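Peptidoglycan-binding domain 1 (Burkholderia, PDB 5NM7) is a modular phage endolysin that probably binds bacterial peptidoglycan through one domain and cleaves its glycan strands with a lysozyme-like muramidase domain. Local coordinates at residues 79-87 and 208-219; 230-238 and 250-258. All blocks are in the same frame, centred on the assembly; numbering follows the deposited sequence.

Interaction 1. Residues 79-87 and 208-219; sequences DLQRAADRL and AEQLEAFVRFVL. With GLY (glycine), chain E.
R86 reaches across from helix 77-87 and lays the end of its guanidinium group against the carboxylate of E212 on helix 207-219. NH1 and NH2 of R86 both point at OE2 of E212, which lies in the guanidinium plane; the bond from NH1 to OE2 measures 2.9 Å and uses the syn lone pair. The two flat groups are turned 40° from each other. R216, extended along its own helix, brings NE to the anti side of the same oxygen, E212 OE2, at 2.8 Å in a nearly straight bond (173°). Three N-H groups thus grip one atom, and the two arginines probably keep E212 ionised. OE1 of E212 accepts a hydrogen bond from N of the bound glycine, at 2.8 Å. The bends of R86 at chi2 and chi3 bring its guanidinium back over V215, and CG1 of V215 lies over the centre of one face. Deeper between the helices the packing is apolar: the small CB of A83 nestles against CG2 of V215 at 3.7 Å and against CD2 of L211, while L87 wedges CD2 among V215, V218 and L219. L211, A208 and D79 close round the carboxylate of the glycine. Two nearly parallel helices crossing at -17°, with R86 as a knob among V215, E212, L219 and R216, form this salt-bridged ligand pocket.

Interaction 2. Residues 230-238 and 250-258; sequences SKKWAKFAE and YDVKLERAF
Two consecutive helices of the muramidase region, 233-241 and 250-265, pack against each other, steeply crossed, with the indole of W233 laid between them. One indole face rests on the second helix: CB of L254 approaches CE3 of W233 at 3.5 Å, and CA of E255 stands over the five-membered ring, 3.8 Å from its centroid, in a CH-pi contact. The flat, wide tryptophan suits this place because it can lie along backbone and CB atoms of a whole helical turn. CA of K231 lies over the opposite face, toward the rim. Beyond the indole, W233 CZ2 meets CB of F258 at 3.5 Å, the two aromatic planes inclined at 47°. F258 has CG anti to its backbone N (chi1 171°), which swings the ring toward K231; CG of that lysine sits over the ring face, 4.2 Å from the F258 centroid, while its NZ goes on to a salt bridge with D90. Farther along, small residues let the backbones close in, CA of A234 lying 3.6 Å from CB of D251 and CB of A237 3.9 Å from CB of Y250. L254 also sends CD1 to the edge of the F236 ring. K231 is the positive-phi residue of a Schellman motif ending helix 222-229; the whole is helix-helix packing in the helical part of the muramidase, the short segments' N-to-C directions 131° apart and W233 filling the crossing.

How the interactions relate
Interactions 1 and 2 follow one another along the chain, and their centres lie 18 Å apart; their nearest atoms come within about 4 Å without touching. Helix 222-229 ties them together: L225 packs on L87, V218 and L219 of interaction 1, whereas M224 and L228 pack on F236 of interaction 2. Helix 91-101 is shared as well, touched by L80 and A84 of interaction 1 and by W233, Y250 and A257 of interaction 2. The F236 side chain of interaction 2 lies about 14 Å from the glycine bound in interaction 1. One contact therefore lines a ligand pocket, and the other is aromatic helix packing.

Interaction 1. Residues 79-87 and 208-219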
# COMPACT_ATOMS: atom_id res chain seq x y z
N ASP A 79 -12.98 3.35 2.22
CA ASP A 79 -11.81 3.62 3.05
C ASP A 79 -10.99 4.79 2.53
O ASP A 79 -10.45 5.56 3.33
CB ASP A 79 -10.91 2.40 3.18
CG ASP A 79 -11.59 1.22 3.82
OD1 ASP A 79 -12.29 1.43 4.86
OD2 ASP A 79 -11.42 0.10 3.29
N LEU A 80 -10.86 4.90 1.20
CA LEU A 80 -10.09 6.02 0.62
C LEU A 80 -10.80 7.34 0.85
O LEU A 80 -10.14 8.36 1.14
CB LEU A 80 -9.81 5.82 -0.88
CG LEU A 80 -8.91 4.59 -1.15
CD1 LEU A 80 -8.69 4.46 -2.65
CD2 LEU A 80 -7.58 4.65 -0.43
N GLN A 81 -12.13 7.34 0.73
CA GLN A 81 -12.91 8.54 1.04
C GLN A 81 -12.73 8.94 2.49
O GLN A 81 -12.49 10.13 2.80
CB GLN A 81 -14.39 8.39 0.70
CG GLN A 81 -15.23 9.64 0.98
CD GLN A 81 -14.84 10.82 0.10
OE1 GLN A 81 -15.11 10.81 -1.09
NE2 GLN A 81 -14.24 11.85 0.69
N ARG A 82 -12.76 7.96 3.40
CA ARG A 82 -12.52 8.27 4.82
C ARG A 82 -11.13 8.86 5.05
O ARG A 82 -10.98 9.83 5.84
CB ARG A 82 -12.78 7.07 5.71
CG ARG A 82 -14.25 6.83 5.92
CD ARG A 82 -14.49 5.66 6.84
NE ARG A 82 -14.23 4.33 6.24
CZ ARG A 82 -15.14 3.59 5.57
NH1 ARG A 82 -16.40 4.01 5.37
NH2 ARG A 82 -14.81 2.39 5.10
N ALA A 83 -10.12 8.30 4.39
CA ALA A 83 -8.77 8.83 4.48
C ALA A 83 -8.69 10.26 3.95
O ALA A 83 -8.03 11.11 4.57
CB ALA A 83 -7.77 7.91 3.77
N ALA A 84 -9.38 10.55 2.84
CA ALA A 84 -9.41 11.92 2.30
C ALA A 84 -10.01 12.90 3.30
O ALA A 84 -9.49 14.00 3.51
CB ALA A 84 -10.18 11.96 0.99
N ASP A 85 -11.09 12.49 3.94
CA ASP A 85 -11.69 13.29 5.02
C ASP A 85 -10.76 13.49 6.20
O ASP A 85 -10.65 14.62 6.71
CB ASP A 85 -12.99 12.68 5.47
CG ASP A 85 -14.06 12.66 4.36
OD1 ASP A 85 -13.93 13.41 3.36
OD2 ASP A 85 -15.02 11.90 4.50
N ARG A 86 -10.10 12.42 6.65
CA ARG A 86 -9.15 12.52 7.73
C ARG A 86 -8.01 13.49 7.46
O ARG A 86 -7.54 14.19 8.38
CB ARG A 86 -8.57 11.15 8.11
CG ARG A 86 -9.54 10.23 8.79
CD ARG A 86 -9.73 10.68 10.24
NE ARG A 86 -8.46 10.71 10.96
CZ ARG A 86 -7.83 9.62 11.34
NH1 ARG A 86 -8.39 8.45 11.10
NH2 ARG A 86 -6.68 9.70 12.00
N LEU A 87 -7.51 13.46 6.23
CA LEU A 87 -6.36 14.26 5.83
C LEU A 87 -6.71 15.66 5.35
O LEU A 87 -5.81 16.50 5.26
CB LEU A 87 -5.58 13.54 4.71
CG LEU A 87 -4.93 12.22 5.13
CD1 LEU A 87 -4.57 11.43 3.90
CD2 LEU A 87 -3.71 12.46 5.95
N ALA A 208 -7.58 -1.55 5.78
CA ALA A 208 -8.10 -0.30 6.33
C ALA A 208 -7.29 0.20 7.53
O ALA A 208 -6.99 1.39 7.63
CB ALA A 208 -9.58 -0.45 6.69
N GLU A 209 -6.91 -0.71 8.44
CA GLU A 209 -6.07 -0.33 9.56
C GLU A 209 -4.67 0.07 9.10
O GLU A 209 -4.07 0.98 9.66
CB GLU A 209 -5.97 -1.45 10.60
CG GLU A 209 -7.27 -1.68 11.35
CD GLU A 209 -7.64 -0.50 12.28
OE1 GLU A 209 -6.72 0.19 12.75
OE2 GLU A 209 -8.83 -0.26 12.56
N GLN A 210 -4.18 -0.59 8.06
CA GLN A 210 -2.87 -0.28 7.51
C GLN A 210 -2.87 1.11 6.86
O GLN A 210 -1.91 1.85 7.01
CB GLN A 210 -2.50 -1.34 6.51
CG GLN A 210 -2.32 -2.67 7.18
CD GLN A 210 -2.05 -3.78 6.18
OE1 GLN A 210 -1.91 -3.54 4.99
NE2 GLN A 210 -1.92 -4.99 6.68
N LEU A 211 -3.95 1.43 6.17
CA LEU A 211 -4.16 2.80 5.62
C LEU A 211 -4.29 3.82 6.75
O LEU A 211 -3.78 4.93 6.62
CB LEU A 211 -5.39 2.89 4.76
CG LEU A 211 -5.80 4.26 4.18
CD1 LEU A 211 -4.73 4.85 3.29
CD2 LEU A 211 -7.10 4.11 3.43
N GLU A 212 -4.96 3.46 7.84
CA GLU A 212 -5.11 4.37 9.00
C GLU A 212 -3.75 4.73 9.55
O GLU A 212 -3.52 5.88 9.91
CB GLU A 212 -6.02 3.75 10.08
CG GLU A 212 -6.12 4.51 11.42
CD GLU A 212 -6.68 5.90 11.32
OE1 GLU A 212 -7.30 6.31 10.30
OE2 GLU A 212 -6.48 6.68 12.28
N ALA A 213 -2.81 3.76 9.59
CA ALA A 213 -1.46 4.04 9.99
C ALA A 213 -0.80 5.05 9.09
O ALA A 213 -0.14 6.03 9.57
CB ALA A 213 -0.61 2.80 10.09
N PHE A 214 -0.99 4.87 7.79
CA PHE A 214 -0.48 5.87 6.82
C PHE A 214 -1.08 7.24 7.07
O PHE A 214 -0.35 8.23 7.10
CB PHE A 214 -0.73 5.41 5.38
CG PHE A 214 -0.52 6.48 4.34
CD1 PHE A 214 0.73 6.70 3.80
CD2 PHE A 214 -1.57 7.26 3.91
CE1 PHE A 214 0.94 7.67 2.86
CE2 PHE A 214 -1.36 8.26 2.97
CZ PHE A 214 -0.11 8.45 2.44
N VAL A 215 -2.39 7.30 7.25
CA VAL A 215 -3.07 8.59 7.52
C VAL A 215 -2.44 9.25 8.75
O VAL A 215 -2.08 10.44 8.72
CB VAL A 215 -4.57 8.38 7.70
CG1 VAL A 215 -5.24 9.60 8.29
CG2 VAL A 215 -5.20 8.03 6.36
N ARG A 216 -2.32 8.48 9.83
CA ARG A 216 -1.70 9.05 11.05
C ARG A 216 -0.27 9.50 10.82
O ARG A 216 0.14 10.53 11.37
CB ARG A 216 -1.79 8.08 12.21
CG ARG A 216 -3.23 7.75 12.62
CD ARG A 216 -3.18 6.68 13.70
NE ARG A 216 -4.50 6.25 14.14
CZ ARG A 216 -4.75 5.63 15.30
NH1 ARG A 216 -3.78 5.41 16.18
NH2 ARG A 216 -6.00 5.25 15.59
N PHE A 217 0.49 8.73 10.04
CA PHE A 217 1.87 9.02 9.72
C PHE A 217 1.99 10.35 9.02
O PHE A 217 2.83 11.19 9.39
CB PHE A 217 2.45 7.92 8.86
CG PHE A 217 3.87 8.14 8.46
CD1 PHE A 217 4.17 8.56 7.18
CD2 PHE A 217 4.92 7.86 9.33
CE1 PHE A 217 5.48 8.72 6.82
CE2 PHE A 217 6.24 8.03 8.97
CZ PHE A 217 6.53 8.47 7.68
N VAL A 218 1.11 10.56 8.07
CA VAL A 218 1.10 11.82 7.31
C VAL A 218 0.66 12.97 8.21
O VAL A 218 1.27 14.05 8.18
CB VAL A 218 0.27 11.72 6.04
CG1 VAL A 218 0.24 13.05 5.32
CG2 VAL A 218 0.88 10.67 5.11
N LEU A 219 -0.38 12.74 8.99
CA LEU A 219 -0.86 13.76 9.93
C LEU A 219 0.21 14.20 10.92
O LEU A 219 0.22 15.37 11.35
CB LEU A 219 -2.12 13.30 10.66
CG LEU A 219 -3.43 13.24 9.89
CD1 LEU A 219 -4.54 12.58 10.67
CD2 LEU A 219 -3.87 14.60 9.39
N GLY E . -8.66 6.50 7.85
CA GLY E . -8.27 5.45 6.85
C GLY E . -9.01 4.16 7.06
O GLY E . -9.84 4.13 7.97
OXT GLY E . -8.84 3.13 6.36

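Interaction 2. Residues 230-238 and 250-258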
# COMPACT_ATOMS: atom_id res chain seq x y z
N SER A 230 -1.34 20.17 -1.07
CA SER A 230 -1.09 21.17 -2.11
C SER A 230 -0.61 20.48 -3.43
O SER A 230 -0.22 21.16 -4.38
CB SER A 230 -0.14 22.25 -1.55
OG SER A 230 1.21 21.81 -1.43
N LYS A 231 -0.68 19.15 -3.46
CA LYS A 231 -0.30 18.33 -4.61
C LYS A 231 1.10 18.62 -5.09
O LYS A 231 1.36 18.72 -6.31
CB LYS A 231 -1.33 18.47 -5.73
CG LYS A 231 -2.76 18.13 -5.34
CD LYS A 231 -3.56 19.40 -5.06
CE LYS A 231 -4.97 19.30 -5.57
NZ LYS A 231 -5.72 20.56 -5.30
N LYS A 232 2.01 18.83 -4.16
CA LYS A 232 3.42 19.06 -4.49
C LYS A 232 4.05 17.68 -4.54
O LYS A 232 4.64 17.18 -3.57
CB LYS A 232 4.10 19.94 -3.47
CG LYS A 232 3.58 21.37 -3.42
CD LYS A 232 4.51 22.13 -2.47
CE LYS A 232 4.06 23.50 -2.06
NZ LYS A 232 2.83 23.93 -2.72
N TRP A 233 3.93 17.04 -5.69
CA TRP A 233 4.22 15.59 -5.76
C TRP A 233 5.66 15.24 -5.59
O TRP A 233 5.99 14.27 -4.90
CB TRP A 233 3.69 15.02 -7.05
CG TRP A 233 2.23 15.18 -7.17
CD1 TRP A 233 1.59 15.91 -8.12
CD2 TRP A 233 1.22 14.64 -6.32
NE1 TRP A 233 0.25 15.84 -7.93
CE2 TRP A 233 -0.02 15.08 -6.83
CE3 TRP A 233 1.23 13.84 -5.20
CZ2 TRP A 233 -1.24 14.75 -6.25
CZ3 TRP A 233 0.00 13.51 -4.61
CH2 TRP A 233 -1.21 13.95 -5.16
N ALA A 234 6.55 16.07 -6.15
CA ALA A 234 7.97 15.78 -6.00
C ALA A 234 8.39 15.96 -4.56
O ALA A 234 9.16 15.17 -4.03
CB ALA A 234 8.80 16.67 -6.93
N LYS A 235 7.88 17.03 -3.93
CA LYS A 235 8.19 17.26 -2.52
C LYS A 235 7.62 16.13 -1.62
O LYS A 235 8.34 15.61 -0.80
CB LYS A 235 7.64 18.61 -2.08
CG LYS A 235 7.86 18.93 -0.63
CD LYS A 235 9.31 18.78 -0.24
N PHE A 236 6.38 15.75 -1.86
CA PHE A 236 5.79 14.66 -1.10
C PHE A 236 6.62 13.39 -1.30
O PHE A 236 6.94 12.70 -0.33
CB PHE A 236 4.37 14.38 -1.49
CG PHE A 236 3.81 13.17 -0.79
CD1 PHE A 236 3.82 11.94 -1.42
CD2 PHE A 236 3.30 13.27 0.49
CE1 PHE A 236 3.37 10.82 -0.75
CE2 PHE A 236 2.81 12.16 1.16
CZ PHE A 236 2.84 10.93 0.52
N ALA A 237 6.96 13.08 -2.55
CA ALA A 237 7.70 11.88 -2.83
C ALA A 237 9.07 11.92 -2.17
O ALA A 237 9.53 10.94 -1.60
CB ALA A 237 7.80 11.63 -4.32
N GLU A 238 9.75 13.07 -2.21
CA GLU A 238 11.06 13.17 -1.56
C GLU A 238 10.96 12.92 -0.04
O GLU A 238 11.79 12.20 0.54
CB GLU A 238 11.65 14.56 -1.80
CG GLU A 238 13.00 14.75 -1.12
CD GLU A 238 13.66 16.07 -1.47
OE1 GLU A 238 12.95 17.09 -1.72
OE2 GLU A 238 14.92 16.08 -1.45
N TYR A 250 8.43 8.09 -8.59
CA TYR A 250 7.31 8.30 -7.68
C TYR A 250 6.62 9.65 -7.91
O TYR A 250 5.41 9.73 -7.91
CB TYR A 250 7.75 8.19 -6.22
CG TYR A 250 7.99 6.75 -5.82
CD1 TYR A 250 6.93 5.91 -5.66
CD2 TYR A 250 9.27 6.27 -5.56
CE1 TYR A 250 7.14 4.58 -5.29
CE2 TYR A 250 9.49 4.93 -5.19
CZ TYR A 250 8.40 4.10 -5.07
OH TYR A 250 8.57 2.77 -4.72
N ASP A 251 7.43 10.68 -8.08
CA ASP A 251 6.91 12.03 -8.28
C ASP A 251 5.97 12.12 -9.46
O ASP A 251 4.82 12.59 -9.36
CB ASP A 251 8.04 13.05 -8.36
CG ASP A 251 9.07 12.75 -9.49
OD1 ASP A 251 9.36 11.57 -9.82
OD2 ASP A 251 9.62 13.73 -10.01
N VAL A 252 6.44 11.64 -10.62
CA VAL A 252 5.65 11.74 -11.80
C VAL A 252 4.52 10.74 -11.84
O VAL A 252 3.47 11.02 -12.36
CB VAL A 252 6.53 11.61 -13.07
CG1 VAL A 252 5.68 11.80 -14.32
CG2 VAL A 252 7.64 12.65 -13.03
N LYS A 253 4.72 9.55 -11.26
CA LYS A 253 3.60 8.63 -11.15
C LYS A 253 2.46 9.19 -10.33
O LYS A 253 1.30 9.00 -10.68
CB LYS A 253 4.05 7.27 -10.59
CG LYS A 253 4.86 6.48 -11.61
CD LYS A 253 5.41 5.21 -10.98
CE LYS A 253 6.03 4.33 -12.05
NZ LYS A 253 6.83 3.26 -11.40
N LEU A 254 2.78 9.86 -9.22
CA LEU A 254 1.77 10.51 -8.40
C LEU A 254 1.05 11.59 -9.21
O LEU A 254 -0.17 11.62 -9.23
CB LEU A 254 2.38 11.15 -7.15
CG LEU A 254 2.77 10.14 -6.07
CD1 LEU A 254 3.73 10.76 -5.07
CD2 LEU A 254 1.53 9.62 -5.40
N GLU A 255 1.84 12.42 -9.86
CA GLU A 255 1.29 13.56 -10.67
C GLU A 255 0.34 13.08 -11.72
O GLU A 255 -0.82 13.51 -11.80
CB GLU A 255 2.44 14.35 -11.27
CG GLU A 255 2.15 15.49 -12.27
CD GLU A 255 3.34 15.72 -13.22
OE1 GLU A 255 4.55 15.55 -12.87
OE2 GLU A 255 3.05 16.09 -14.35
N ARG A 256 0.78 12.09 -12.49
CA ARG A 256 -0.05 11.56 -13.57
C ARG A 256 -1.24 10.73 -13.10
O ARG A 256 -2.32 10.81 -13.67
CB ARG A 256 0.86 10.89 -14.62
CG ARG A 256 1.95 11.89 -15.03
CD ARG A 256 2.38 11.86 -16.47
NE ARG A 256 3.42 12.88 -16.69
CZ ARG A 256 4.38 12.84 -17.62
NH1 ARG A 256 4.48 11.81 -18.46
NH2 ARG A 256 5.25 13.82 -17.69
N ALA A 257 -1.12 10.01 -11.98
CA ALA A 257 -2.26 9.36 -11.36
C ALA A 257 -3.33 10.34 -10.90
O ALA A 257 -4.52 10.12 -11.10
CB ALA A 257 -1.82 8.48 -10.18
N PHE A 258 -2.88 11.40 -10.24
CA PHE A 258 -3.75 12.45 -9.76
C PHE A 258 -4.54 13.08 -10.92
O PHE A 258 -5.75 13.24 -10.81
CB PHE A 258 -2.95 13.55 -9.06
CG PHE A 258 -3.78 14.77 -8.72
CD1 PHE A 258 -4.72 14.74 -7.69
CD2 PHE A 258 -3.66 15.92 -9.48
CE1 PHE A 258 -5.51 15.84 -7.40
CE2 PHE A 258 -4.47 17.02 -9.21
CZ PHE A 258 -5.39 16.99 -8.17